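Local coordinates for protein BIFUNCTIONAL PROTEIN Proline utilization A (PutA) (Corynebacterium freiburgense, PDB 5UX5) that catalyses the two-step oxidation of proline to glutamate, combining an FAD-dependent proline dehydrogenase and an NAD-dependent aldehyde dehydrogenase in one chain, at residues 921-926 against 945-950; 969-974 against 1051-1056; 984-989 against 1042-1047; 1015-1020 against 1038-1043. One frame throughout, in Å; residues are numbered along the deposited sequence.

How the contacts relate
The four contacts illustrate how a compact C-terminal region is tied together by contacts of short and long sequence separation. Contact 1 comes first along the chain and closes before the others begin; contact 2 opens next and closes last, with contacts 3 and 4 between its two segments. Centres of contacts 1, 2 and 3 lie about 16 to 17 Å from one another, and contacts 3 and 4, which share Gly1042 and Pro1043, about 10 Å apart. Strands 965-980, 1015-1018 and 1038-1040 run through contacts 2 and 4. Salt bridges connect neighbours: Asp945 with Arg989, and Glu1051 with Arg1017. These contacts probably lie in the C-terminal domain, which is important for catalysis.

Contact 1 of 4, residues 921-926 against 945-950; sequences PSVSLP and DEIAWR
An extended loop leading into helix 927-932 is laid across helix 936-953, with Pro921, Val923 and Leu925 meeting Glu946, Ile947 and Arg950. The early part of the loop makes apolar contacts: Pro921 CG, at the far corner of its ring, meets the end of Ile947, CD1, at 3.5 Å. Val923 crosses the same isoleucine at about a right angle, its CG1 3.9 Å from Ile947 CG1, and it also slides past Arg950, placing its CB over one face of the guanidinium. Seen as a fold element, the loop is packed on the second of two successive helices, and Pro926 is the N-cap residue of the first. Arg950, extended from CG to NE, runs back along the helix surface to a residue one turn earlier, where Arg950 NE donates to Glu946 OE1 at 3.0 Å and 160°. The acceptor uses its anti lone pair and lies in the guanidinium plane; at the edge of that plane Ser924 OG stands 3.4 Å from Arg950 NH2. With CG anti to the backbone N (chi1 -178°), Glu946 lays CG 3.6 Å from Ser924 O, while Leu925 CD2 passes beside Glu946 CB. The other carboxylate oxygen, OE2, is salt-bridged to Arg996 of helix 984-997.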
loop_
_atom_site.group_PDB
_atom_site.type_symbol
_atom_site.label_atom_id
_atom_site.label_comp_id
_atom_site.label_asym_id
_atom_site.label_seq_id
_atom_site.Cartn_x
_atom_site.Cartn_y
_atom_site.Cartn_z
ATOM N N PRO A 921 -17.880 10.980 -37.964
ATOM C CA PRO A 921 -17.573 9.797 -38.776
ATOM C C PRO A 921 -18.800 8.907 -38.929
ATOM O O PRO A 921 -19.822 9.069 -38.257
ATOM C CB PRO A 921 -16.482 9.091 -37.979
ATOM C CG PRO A 921 -16.759 9.483 -36.561
ATOM C CD PRO A 921 -17.320 10.890 -36.608
ATOM N N SER A 922 -18.702 7.963 -39.854
ATOM C CA SER A 922 -19.775 6.991 -40.042
ATOM C C SER A 922 -19.698 5.924 -38.946
ATOM O O SER A 922 -18.774 5.105 -38.936
ATOM C CB SER A 922 -19.693 6.394 -41.442
ATOM O OG SER A 922 -19.862 7.413 -42.423
ATOM N N VAL A 923 -20.675 5.922 -38.026
ATOM C CA VAL A 923 -20.832 4.862 -37.025
ATOM C C VAL A 923 -22.294 4.453 -37.004
ATOM O O VAL A 923 -23.182 5.293 -37.168
ATOM C CB VAL A 923 -20.391 5.267 -35.592
ATOM C CG1 VAL A 923 -18.877 5.498 -35.501
ATOM C CG2 VAL A 923 -21.175 6.456 -35.078
ATOM N N SER A 924 -22.539 3.160 -36.823
ATOM C CA SER A 924 -23.898 2.644 -36.780
ATOM C C SER A 924 -24.591 3.005 -35.475
ATOM O O SER A 924 -23.972 3.052 -34.408
ATOM C CB SER A 924 -23.904 1.123 -36.925
ATOM O OG SER A 924 -23.357 0.510 -35.771
ATOM N N LEU A 925 -25.908 3.215 -35.568
ATOM C CA LEU A 925 -26.752 3.498 -34.424
ATOM C C LEU A 925 -27.825 2.430 -34.289
ATOM O O LEU A 925 -28.394 1.997 -35.298
ATOM C CB LEU A 925 -27.430 4.856 -34.556
ATOM C CG LEU A 925 -26.788 6.038 -33.860
ATOM C CD1 LEU A 925 -27.770 7.185 -33.913
ATOM C CD2 LEU A 925 -26.447 5.657 -32.431
ATOM N N PRO A 926 -28.120 1.977 -33.072
ATOM C CA PRO A 926 -29.313 1.162 -32.874
ATOM C C PRO A 926 -30.560 1.991 -33.120
ATOM O O PRO A 926 -30.571 3.210 -32.870
ATOM C CB PRO A 926 -29.204 0.721 -31.404
ATOM C CG PRO A 926 -27.792 0.958 -31.017
ATOM C CD PRO A 926 -27.330 2.121 -31.842
ATOM N N ASP A 945 -22.751 10.352 -28.856
ATOM C CA ASP A 945 -22.933 9.448 -27.725
ATOM C C ASP A 945 -22.403 8.062 -28.057
ATOM O O ASP A 945 -21.686 7.447 -27.262
ATOM C CB ASP A 945 -24.407 9.384 -27.323
ATOM C CG ASP A 945 -24.886 10.654 -26.599
ATOM O OD1 ASP A 945 -24.042 11.492 -26.217
ATOM O OD2 ASP A 945 -26.117 10.816 -26.399
ATOM N N GLU A 946 -22.737 7.553 -29.236
ATOM C CA GLU A 946 -22.232 6.245 -29.640
ATOM C C GLU A 946 -20.708 6.214 -29.622
ATOM O O GLU A 946 -20.109 5.289 -29.070
ATOM C CB GLU A 946 -22.762 5.890 -31.024
ATOM C CG GLU A 946 -22.343 4.526 -31.520
ATOM C CD GLU A 946 -22.908 3.380 -30.712
ATOM O OE1 GLU A 946 -22.299 2.291 -30.760
ATOM O OE2 GLU A 946 -23.953 3.553 -30.046
ATOM N N ILE A 947 -20.062 7.223 -30.219
ATOM C CA ILE A 947 -18.598 7.231 -30.302
ATOM C C ILE A 947 -17.982 7.356 -28.919
ATOM O O ILE A 947 -16.994 6.677 -28.598
ATOM C CB ILE A 947 -18.100 8.356 -31.225
ATOM C CG1 ILE A 947 -18.566 8.154 -32.634
ATOM C CG2 ILE A 947 -16.604 8.486 -31.161
ATOM C CD1 ILE A 947 -18.288 9.385 -33.415
ATOM N N ALA A 948 -18.520 8.248 -28.097
ATOM C CA ALA A 948 -18.019 8.367 -26.730
ATOM C C ALA A 948 -18.216 7.062 -25.972
ATOM O O ALA A 948 -17.330 6.626 -25.237
ATOM C CB ALA A 948 -18.712 9.528 -26.010
ATOM N N TRP A 949 -19.339 6.387 -26.192
ATOM C CA TRP A 949 -19.560 5.130 -25.496
ATOM C C TRP A 949 -18.548 4.080 -25.937
ATOM O O TRP A 949 -18.004 3.356 -25.099
ATOM C CB TRP A 949 -21.000 4.658 -25.717
ATOM C CG TRP A 949 -21.491 3.720 -24.653
ATOM C CD1 TRP A 949 -21.539 2.362 -24.716
ATOM C CD2 TRP A 949 -21.950 4.077 -23.347
ATOM N NE1 TRP A 949 -22.016 1.853 -23.553
ATOM C CE2 TRP A 949 -22.278 2.883 -22.685
ATOM C CE3 TRP A 949 -22.120 5.295 -22.672
ATOM C CZ2 TRP A 949 -22.775 2.860 -21.378
ATOM C CZ3 TRP A 949 -22.622 5.273 -21.367
ATOM C CH2 TRP A 949 -22.940 4.061 -20.742
ATOM N N ARG A 950 -18.246 4.015 -27.241
ATOM C CA ARG A 950 -17.244 3.070 -27.733
ATOM C C ARG A 950 -15.841 3.408 -27.245
ATOM O O ARG A 950 -15.027 2.506 -27.011
ATOM C CB ARG A 950 -17.238 3.025 -29.253
ATOM C CG ARG A 950 -18.480 2.484 -29.885
ATOM C CD ARG A 950 -18.298 2.437 -31.365
ATOM N NE ARG A 950 -19.552 2.138 -32.025
ATOM C CZ ARG A 950 -19.689 2.000 -33.338
ATOM N NH1 ARG A 950 -18.644 2.115 -34.136
ATOM N NH2 ARG A 950 -20.874 1.743 -33.854
#

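Contact 2 of 4, residues 969-974 against 1051-1056; sequences FRYRPL and ELLHFL
Pro973 and Leu1056 form an antiparallel, non-hydrogen-bonded pair where strand 965-980 meets the turn that opens strand 1056-1064. Their CA atoms are 4.7 Å apart and their side chains diverge. Backbone bonding follows on one side of this pair, where Leu974 N donates to Phe1055 O at 2.9 Å. A CA-H...O contact from Leu1056 CA to Arg972 O, at 3.3 Å, supplements it. Apolar contacts gather round Tyr971. With CG anti to the carbonyl carbon (chi1 -61°), this side chain crosses Leu1056 at about a right angle, Tyr971 CB lying 4.0 Å from Leu1056 CD1, and farther out its CE2 comes to 3.9 Å from Leu1053 CD2. Within the 1051-1056 segment, whose residues 1052-1055 form a 3-10 turn, His1054 ND1 donates to Glu1051 OE1 at 2.7 Å; the oxygen is in the plane of the imidazole, yet the donor meets the carboxylate from above its plane. Helix 936-953 closes over the apolar group, Phe953 making an edge-to-face contact with Tyr971 and touching both leucines, while Glu952 and Asn905 hydrogen-bond the tyrosine OH. Helix 984-997 receives Phe1055 against Leu990 and Ala993.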
loop_
_atom_site.group_PDB
_atom_site.type_symbol
_atom_site.label_atom_id
_atom_site.label_comp_id
_atom_site.label_asym_id
_atom_site.label_seq_id
_atom_site.Cartn_x
_atom_site.Cartn_y
_atom_site.Cartn_z
ATOM N N PHE A 969 -10.774 1.455 -14.171
ATOM C CA PHE A 969 -11.459 2.745 -14.178
ATOM C C PHE A 969 -12.685 2.603 -15.068
ATOM O O PHE A 969 -12.557 2.331 -16.266
ATOM C CB PHE A 969 -10.552 3.857 -14.701
ATOM C CG PHE A 969 -11.201 5.201 -14.714
ATOM C CD1 PHE A 969 -11.307 5.937 -13.549
ATOM C CD2 PHE A 969 -11.733 5.728 -15.892
ATOM C CE1 PHE A 969 -11.935 7.175 -13.557
ATOM C CE2 PHE A 969 -12.364 6.964 -15.904
ATOM C CZ PHE A 969 -12.476 7.684 -14.736
ATOM N N ARG A 970 -13.866 2.764 -14.487
ATOM C CA ARG A 970 -15.082 2.507 -15.220
ATOM C C ARG A 970 -16.137 3.523 -14.830
ATOM O O ARG A 970 -16.042 4.204 -13.800
ATOM C CB ARG A 970 -15.611 1.071 -15.000
ATOM C CG ARG A 970 -16.039 0.739 -13.596
ATOM C CD ARG A 970 -16.475 -0.722 -13.475
ATOM N NE ARG A 970 -17.125 -0.998 -12.196
ATOM C CZ ARG A 970 -17.828 -2.096 -11.932
ATOM N NH1 ARG A 970 -18.000 -3.017 -12.871
ATOM N NH2 ARG A 970 -18.372 -2.271 -10.734
ATOM N N TYR A 971 -17.170 3.589 -15.670
ATOM C CA TYR A 971 -18.296 4.467 -15.430
ATOM C C TYR A 971 -19.505 3.634 -15.035
ATOM O O TYR A 971 -19.782 2.610 -15.658
ATOM C CB TYR A 971 -18.576 5.301 -16.676
ATOM C CG TYR A 971 -17.417 6.185 -17.093
ATOM C CD1 TYR A 971 -16.382 5.688 -17.872
ATOM C CD2 TYR A 971 -17.332 7.519 -16.656
ATOM C CE1 TYR A 971 -15.316 6.504 -18.265
ATOM C CE2 TYR A 971 -16.262 8.337 -17.029
ATOM C CZ TYR A 971 -15.265 7.815 -17.834
ATOM O OH TYR A 971 -14.222 8.600 -18.227
ATOM N N ARG A 972 -20.204 4.053 -13.984
ATOM C CA ARG A 972 -21.455 3.416 -13.540
ATOM C C ARG A 972 -22.644 4.333 -13.818
ATOM O O ARG A 972 -22.517 5.561 -13.746
ATOM C CB ARG A 972 -21.466 3.094 -12.037
ATOM C CG ARG A 972 -20.321 2.270 -11.556
ATOM C CD ARG A 972 -20.331 0.952 -12.266
ATOM N NE ARG A 972 -21.283 0.018 -11.698
ATOM C CZ ARG A 972 -21.540 -1.166 -12.235
ATOM N NH1 ARG A 972 -20.901 -1.508 -13.344
ATOM N NH2 ARG A 972 -22.401 -2.004 -11.655
ATOM N N PRO A 973 -23.827 3.778 -14.072
ATOM C CA PRO A 973 -24.968 4.631 -14.429
ATOM C C PRO A 973 -25.450 5.421 -13.227
ATOM O O PRO A 973 -25.540 4.884 -12.120
ATOM C CB PRO A 973 -26.025 3.628 -14.895
ATOM C CG PRO A 973 -25.724 2.421 -14.123
ATOM C CD PRO A 973 -24.216 2.362 -14.007
ATOM N N LEU A 974 -25.696 6.720 -13.447
ATOM C CA LEU A 974 -26.460 7.535 -12.501
ATOM C C LEU A 974 -27.932 7.148 -12.574
ATOM O O LEU A 974 -28.513 7.139 -13.653
ATOM C CB LEU A 974 -26.295 9.009 -12.816
ATOM C CG LEU A 974 -27.068 10.009 -11.957
ATOM C CD1 LEU A 974 -26.312 10.264 -10.687
ATOM C CD2 LEU A 974 -27.319 11.326 -12.713
ATOM N N GLU A 1051 -21.339 15.614 -22.444
ATOM C CA GLU A 1051 -22.664 15.618 -21.823
ATOM C C GLU A 1051 -22.934 14.334 -21.063
ATOM O O GLU A 1051 -23.593 14.366 -20.022
ATOM C CB GLU A 1051 -23.744 15.825 -22.877
ATOM C CG GLU A 1051 -25.158 16.039 -22.342
ATOM C CD GLU A 1051 -25.294 17.273 -21.440
ATOM O OE1 GLU A 1051 -25.854 17.120 -20.331
ATOM O OE2 GLU A 1051 -24.904 18.397 -21.856
ATOM N N LEU A 1052 -22.438 13.192 -21.552
ATOM C CA LEU A 1052 -22.740 11.926 -20.883
ATOM C C LEU A 1052 -22.116 11.828 -19.485
ATOM O O LEU A 1052 -22.534 10.967 -18.693
ATOM C CB LEU A 1052 -22.316 10.729 -21.758
ATOM C CG LEU A 1052 -23.185 10.468 -23.013
ATOM C CD1 LEU A 1052 -22.616 9.430 -23.954
ATOM C CD2 LEU A 1052 -24.586 10.050 -22.653
ATOM N N LEU A 1053 -21.159 12.696 -19.135
ATOM C CA LEU A 1053 -20.602 12.626 -17.782
ATOM C C LEU A 1053 -21.685 12.919 -16.751
ATOM O O LEU A 1053 -21.665 12.367 -15.647
ATOM C CB LEU A 1053 -19.397 13.570 -17.626
ATOM C CG LEU A 1053 -18.113 13.192 -18.399
ATOM C CD1 LEU A 1053 -17.026 14.239 -18.356
ATOM C CD2 LEU A 1053 -17.525 11.899 -17.959
ATOM N N HIS A 1054 -22.672 13.736 -17.122
ATOM C CA HIS A 1054 -23.791 14.051 -16.248
ATOM C C HIS A 1054 -24.669 12.844 -15.965
ATOM O O HIS A 1054 -25.469 12.885 -15.018
ATOM C CB HIS A 1054 -24.632 15.168 -16.870
ATOM C CG HIS A 1054 -23.855 16.407 -17.157
ATOM N ND1 HIS A 1054 -23.977 17.111 -18.336
ATOM C CD2 HIS A 1054 -22.949 17.084 -16.410
ATOM C CE1 HIS A 1054 -23.171 18.157 -18.311
ATOM N NE2 HIS A 1054 -22.537 18.165 -17.151
ATOM N N PHE A 1055 -24.512 11.763 -16.731
ATOM C CA PHE A 1055 -25.338 10.577 -16.566
ATOM C C PHE A 1055 -24.592 9.408 -15.947
ATOM O O PHE A 1055 -25.148 8.305 -15.870
ATOM C CB PHE A 1055 -25.929 10.185 -17.920
ATOM C CG PHE A 1055 -26.905 11.194 -18.451
ATOM C CD1 PHE A 1055 -26.455 12.387 -19.006
ATOM C CD2 PHE A 1055 -28.263 10.962 -18.390
ATOM C CE1 PHE A 1055 -27.352 13.332 -19.483
ATOM C CE2 PHE A 1055 -29.163 11.901 -18.887
ATOM C CZ PHE A 1055 -28.706 13.084 -19.426
ATOM N N LEU A 1056 -23.353 9.625 -15.487
ATOM C CA LEU A 1056 -22.443 8.557 -15.071
ATOM C C LEU A 1056 -21.707 8.911 -13.778
ATOM O O LEU A 1056 -21.354 10.066 -13.512
ATOM C CB LEU A 1056 -21.409 8.253 -16.169
ATOM C CG LEU A 1056 -21.966 7.793 -17.521
ATOM C CD1 LEU A 1056 -20.892 7.927 -18.575
ATOM C CD2 LEU A 1056 -22.483 6.365 -17.458
#

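Contact 3 of 4, residues 984-989 against 1042-1047; sequences EEQFNR and GPVLAD
Arg989 and Gln986 project from the first turns of helix 984-997, which links the parallel strands 965-980 and 1000-1003, toward the loop that follows strand 1038-1040. The tight part of the contact belongs to the buried Arg989. Its CG is anti to the backbone N (chi1 -165°) and the chain then bends at chi2, a course that carries the guanidinium to the loop carbonyls. Arg989 NE donates to Leu1045 O at 2.8 Å in an almost straight bond of 178°, with the oxygen lying in the guanidinium plane. A second, weak bond runs from Arg989 NH2 to Ala1046 O at 3.0 Å. The same NH2 is salt-bridged to Asp945 of helix 936-953, so this one side chain fastens the loop to two helices and its charge is probably balanced within the protein interior. Val1044 slides past the aliphatic part of Arg989 in the opposite direction, bringing Val1044 CG1 to 3.6 Å from Arg989 CD. Looser packing marks the more exposed part, where Gln986 and Val1044 meet through few atoms: Gln986 OE1 is 3.8 Å from Val1044 CG2, and CB is farther still from that methyl. That amide oxygen has a stronger partner beside the loop, accepting a hydrogen bond from the backbone N of Gly1020.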
loop_
_atom_site.group_PDB
_atom_site.type_symbol
_atom_site.label_atom_id
_atom_site.label_comp_id
_atom_site.label_asym_id
_atom_site.label_seq_id
_atom_site.Cartn_x
_atom_site.Cartn_y
_atom_site.Cartn_z
ATOM N N GLU A 984 -38.301 21.159 -25.523
ATOM C CA GLU A 984 -38.520 19.786 -25.962
ATOM C C GLU A 984 -37.281 19.203 -26.634
ATOM O O GLU A 984 -36.907 18.050 -26.380
ATOM C CB GLU A 984 -39.715 19.709 -26.897
ATOM C CG GLU A 984 -40.290 18.311 -26.988
ATOM C CD GLU A 984 -41.071 18.069 -28.281
ATOM O OE1 GLU A 984 -41.590 19.057 -28.876
ATOM O OE2 GLU A 984 -41.149 16.881 -28.699
ATOM N N GLU A 985 -36.611 19.990 -27.471
ATOM C CA GLU A 985 -35.473 19.436 -28.185
ATOM C C GLU A 985 -34.376 19.033 -27.209
ATOM O O GLU A 985 -33.867 17.913 -27.277
ATOM C CB GLU A 985 -34.961 20.421 -29.233
ATOM C CG GLU A 985 -33.621 20.013 -29.760
ATOM C CD GLU A 985 -33.218 20.723 -31.039
ATOM O OE1 GLU A 985 -33.192 21.974 -31.077
ATOM O OE2 GLU A 985 -32.909 20.005 -32.009
ATOM N N GLN A 986 -34.016 19.925 -26.272
ATOM C CA GLN A 986 -32.973 19.593 -25.301
ATOM C C GLN A 986 -33.418 18.457 -24.390
ATOM O O GLN A 986 -32.627 17.562 -24.073
ATOM C CB GLN A 986 -32.585 20.821 -24.473
ATOM C CG GLN A 986 -31.984 21.946 -25.296
ATOM C CD GLN A 986 -31.840 23.256 -24.531
ATOM O OE1 GLN A 986 -31.870 23.282 -23.304
ATOM N NE2 GLN A 986 -31.688 24.352 -25.260
ATOM N N PHE A 987 -34.690 18.456 -23.980
ATOM C CA PHE A 987 -35.184 17.314 -23.226
ATOM C C PHE A 987 -35.045 16.003 -24.002
ATOM O O PHE A 987 -34.850 14.947 -23.398
ATOM C CB PHE A 987 -36.631 17.527 -22.801
ATOM C CG PHE A 987 -37.041 16.640 -21.670
ATOM C CD1 PHE A 987 -36.731 16.985 -20.356
ATOM C CD2 PHE A 987 -37.688 15.440 -21.905
ATOM C CE1 PHE A 987 -37.079 16.157 -19.291
ATOM C CE2 PHE A 987 -38.045 14.597 -20.839
ATOM C CZ PHE A 987 -37.737 14.961 -19.532
ATOM N N ASN A 988 -35.210 16.029 -25.327
ATOM C CA ASN A 988 -34.999 14.817 -26.117
ATOM C C ASN A 988 -33.522 14.433 -26.149
ATOM O O ASN A 988 -33.172 13.244 -26.115
ATOM C CB ASN A 988 -35.540 15.006 -27.534
ATOM C CG ASN A 988 -37.064 14.965 -27.593
ATOM O OD1 ASN A 988 -37.731 14.503 -26.666
ATOM N ND2 ASN A 988 -37.618 15.447 -28.701
ATOM N N ARG A 989 -32.639 15.431 -26.208
ATOM C CA ARG A 989 -31.219 15.132 -26.120
ATOM C C ARG A 989 -30.899 14.405 -24.820
ATOM O O ARG A 989 -30.019 13.543 -24.796
ATOM C CB ARG A 989 -30.387 16.412 -26.223
ATOM C CG ARG A 989 -28.934 16.129 -26.508
ATOM C CD ARG A 989 -28.104 15.850 -25.233
ATOM N NE ARG A 989 -26.744 15.459 -25.582
ATOM C CZ ARG A 989 -26.376 14.206 -25.811
ATOM N NH1 ARG A 989 -27.239 13.217 -25.705
ATOM N NH2 ARG A 989 -25.143 13.947 -26.159
ATOM N N GLY A 1042 -24.877 24.624 -17.504
ATOM C CA GLY A 1042 -24.316 24.982 -18.787
ATOM C C GLY A 1042 -25.214 24.552 -19.924
ATOM O O GLY A 1042 -26.197 23.801 -19.748
ATOM N N PRO A 1043 -24.862 24.991 -21.138
ATOM C CA PRO A 1043 -25.626 24.571 -22.327
ATOM C C PRO A 1043 -25.579 23.064 -22.508
ATOM O O PRO A 1043 -24.602 22.398 -22.163
ATOM C CB PRO A 1043 -24.928 25.283 -23.493
ATOM C CG PRO A 1043 -23.650 25.862 -22.935
ATOM C CD PRO A 1043 -23.534 25.514 -21.474
ATOM N N VAL A 1044 -26.666 22.525 -23.043
ATOM C CA VAL A 1044 -26.723 21.108 -23.370
ATOM C C VAL A 1044 -25.848 20.852 -24.585
ATOM O O VAL A 1044 -26.059 21.439 -25.653
ATOM C CB VAL A 1044 -28.169 20.665 -23.622
ATOM C CG1 VAL A 1044 -28.210 19.201 -23.912
ATOM C CG2 VAL A 1044 -29.011 20.972 -22.402
ATOM N N LEU A 1045 -24.869 19.964 -24.436
ATOM C CA LEU A 1045 -23.908 19.714 -25.504
ATOM C C LEU A 1045 -24.324 18.529 -26.354
ATOM O O LEU A 1045 -24.787 17.500 -25.844
ATOM C CB LEU A 1045 -22.510 19.458 -24.965
ATOM C CG LEU A 1045 -21.968 20.599 -24.136
ATOM C CD1 LEU A 1045 -20.500 20.333 -23.792
ATOM C CD2 LEU A 1045 -22.161 21.914 -24.832
ATOM N N ALA A 1046 -24.150 18.692 -27.663
ATOM C CA ALA A 1046 -24.293 17.562 -28.560
ATOM C C ALA A 1046 -23.233 16.521 -28.263
ATOM O O ALA A 1046 -23.506 15.321 -28.331
ATOM C CB ALA A 1046 -24.212 18.035 -30.012
ATOM N N ASP A 1047 -22.017 16.966 -27.926
ATOM C CA ASP A 1047 -20.890 16.063 -27.720
ATOM C C ASP A 1047 -21.111 15.242 -26.464
ATOM O O ASP A 1047 -20.865 15.720 -25.351
ATOM C CB ASP A 1047 -19.574 16.831 -27.609
ATOM C CG ASP A 1047 -18.341 15.923 -27.895
ATOM O OD1 ASP A 1047 -18.519 14.695 -28.049
ATOM O OD2 ASP A 1047 -17.200 16.428 -27.948
#

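Contact 4 of 4, residues 1015-1020 against 1038-1043; sequences RIRAIG and VVIDGP
Ile1040, Arg1017 and Ile1016 bury most of the surface between two neighbouring parallel strands, the two strands of the beta-alpha-beta unit completed by helix 1026-1035, in keeping with a Rossmann-type fold. Ile1016 holds the register: its N donates to Val1038 O at 2.8 Å and its O receives Ile1040 N, while on the helix-covered face its CD1 touches Val1039 CG2. On the opposite face, Ile1040 and Arg1017 cross at about a right angle. Ile1040 CG2 is 3.6 Å from Arg1017 CD and lies over one face of the guanidinium. The arginine bends at chi2 (66°) and turns its edge to the loop beyond the strand. Arg1017 NH1 donates to Gly1042 O at 2.8 Å and 176°, and to Ile1040 O at 3.1 Å; NH2 donates to Pro1043 O from above its carbonyl plane. Because Ile1040 O also accepts from Ala1018 N, one oxygen serves two donors. With Glu1051 salt-bridged to NH2, the buried charge is probably neutralised, and the guanidinium's bonds to three carbonyls probably help to hold the chain's course as it leaves the strand.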
loop_
_atom_site.group_PDB
_atom_site.type_symbol
_atom_site.label_atom_id
_atom_site.label_comp_id
_atom_site.label_asym_id
_atom_site.label_seq_id
_atom_site.Cartn_x
_atom_site.Cartn_y
_atom_site.Cartn_z
ATOM N N ARG A 1015 -28.368 15.382 -8.793
ATOM C CA ARG A 1015 -27.869 16.148 -9.922
ATOM C C ARG A 1015 -29.073 16.727 -10.652
ATOM O O ARG A 1015 -30.037 16.005 -10.926
ATOM C CB ARG A 1015 -27.035 15.269 -10.869
ATOM C CG ARG A 1015 -25.637 14.866 -10.417
ATOM C CD ARG A 1015 -24.982 13.985 -11.450
ATOM N NE ARG A 1015 -23.707 13.422 -11.018
ATOM C CZ ARG A 1015 -23.011 12.525 -11.720
ATOM N NH1 ARG A 1015 -23.468 12.070 -12.877
ATOM N NH2 ARG A 1015 -21.858 12.063 -11.268
ATOM N N ILE A 1016 -29.036 18.024 -10.945
ATOM C CA ILE A 1016 -30.163 18.720 -11.555
ATOM C C ILE A 1016 -29.666 19.343 -12.845
ATOM O O ILE A 1016 -28.755 20.181 -12.813
ATOM C CB ILE A 1016 -30.757 19.780 -10.619
ATOM C CG1 ILE A 1016 -31.231 19.137 -9.328
ATOM C CG2 ILE A 1016 -31.895 20.429 -11.237
ATOM C CD1 ILE A 1016 -31.143 20.076 -8.150
ATOM N N ARG A 1017 -30.218 18.889 -13.982
ATOM C CA ARG A 1017 -29.831 19.405 -15.295
ATOM C C ARG A 1017 -30.753 20.551 -15.699
ATOM O O ARG A 1017 -31.981 20.423 -15.636
ATOM C CB ARG A 1017 -29.872 18.308 -16.359
ATOM C CG ARG A 1017 -29.172 18.669 -17.665
ATOM C CD ARG A 1017 -27.679 18.816 -17.440
ATOM N NE ARG A 1017 -26.908 19.019 -18.673
ATOM C CZ ARG A 1017 -26.554 20.204 -19.167
ATOM N NH1 ARG A 1017 -26.899 21.331 -18.562
ATOM N NH2 ARG A 1017 -25.845 20.260 -20.284
ATOM N N ALA A 1018 -30.155 21.665 -16.120
ATOM C CA ALA A 1018 -30.891 22.840 -16.564
ATOM C C ALA A 1018 -31.067 22.787 -18.073
ATOM O O ALA A 1018 -30.091 22.611 -18.818
ATOM C CB ALA A 1018 -30.162 24.124 -16.191
ATOM N N ILE A 1019 -32.313 22.921 -18.526
ATOM C CA ILE A 1019 -32.586 23.019 -19.951
ATOM C C ILE A 1019 -33.384 24.286 -20.221
ATOM O O ILE A 1019 -34.180 24.735 -19.389
ATOM C CB ILE A 1019 -33.322 21.763 -20.479
ATOM C CG1 ILE A 1019 -34.754 21.664 -19.939
ATOM C CG2 ILE A 1019 -32.537 20.504 -20.147
ATOM C CD1 ILE A 1019 -35.553 20.604 -20.629
ATOM N N GLY A 1020 -33.178 24.862 -21.404
ATOM C CA GLY A 1020 -33.952 26.015 -21.820
ATOM C C GLY A 1020 -33.195 27.319 -21.642
ATOM O O GLY A 1020 -32.028 27.359 -21.235
ATOM N N VAL A 1038 -26.200 19.343 -7.058
ATOM C CA VAL A 1038 -25.482 20.155 -8.032
ATOM C C VAL A 1038 -26.401 20.491 -9.202
ATOM O O VAL A 1038 -27.004 19.606 -9.819
ATOM C CB VAL A 1038 -24.184 19.457 -8.506
ATOM C CG1 VAL A 1038 -24.472 18.103 -9.108
ATOM C CG2 VAL A 1038 -23.439 20.331 -9.492
ATOM N N VAL A 1039 -26.525 21.775 -9.481
ATOM C CA VAL A 1039 -27.326 22.264 -10.583
ATOM C C VAL A 1039 -26.377 22.387 -11.769
ATOM O O VAL A 1039 -25.482 23.231 -11.753
ATOM C CB VAL A 1039 -27.978 23.611 -10.231
ATOM C CG1 VAL A 1039 -28.692 24.209 -11.420
ATOM C CG2 VAL A 1039 -28.923 23.461 -9.057
ATOM N N ILE A 1040 -26.549 21.530 -12.775
ATOM C CA ILE A 1040 -25.730 21.535 -13.987
ATOM C C ILE A 1040 -26.381 22.513 -14.966
ATOM O O ILE A 1040 -27.401 22.207 -15.600
ATOM C CB ILE A 1040 -25.615 20.125 -14.568
ATOM C CG1 ILE A 1040 -25.079 19.174 -13.477
ATOM C CG2 ILE A 1040 -24.793 20.121 -15.828
ATOM C CD1 ILE A 1040 -25.345 17.680 -13.725
ATOM N N ASP A 1041 -25.816 23.715 -15.075
ATOM C CA ASP A 1041 -26.547 24.800 -15.716
ATOM C C ASP A 1041 -25.862 25.330 -16.975
ATOM O O ASP A 1041 -26.234 26.411 -17.463
ATOM C CB ASP A 1041 -26.813 25.947 -14.726
ATOM C CG ASP A 1041 -25.539 26.566 -14.149
ATOM O OD1 ASP A 1041 -24.416 26.359 -14.686
ATOM O OD2 ASP A 1041 -25.687 27.330 -13.174
ATOM N N GLY A 1042 -24.877 24.624 -17.504
ATOM C CA GLY A 1042 -24.316 24.982 -18.787
ATOM C C GLY A 1042 -25.214 24.552 -19.924
ATOM O O GLY A 1042 -26.197 23.801 -19.748
ATOM N N PRO A 1043 -24.862 24.991 -21.138
ATOM C CA PRO A 1043 -25.626 24.571 -22.327
ATOM C C PRO A 1043 -25.579 23.064 -22.508
ATOM O O PRO A 1043 -24.602 22.398 -22.163
ATOM C CB PRO A 1043 -24.928 25.283 -23.493
ATOM C CG PRO A 1043 -23.650 25.862 -22.935
ATOM C CD PRO A 1043 -23.534 25.514 -21.474
#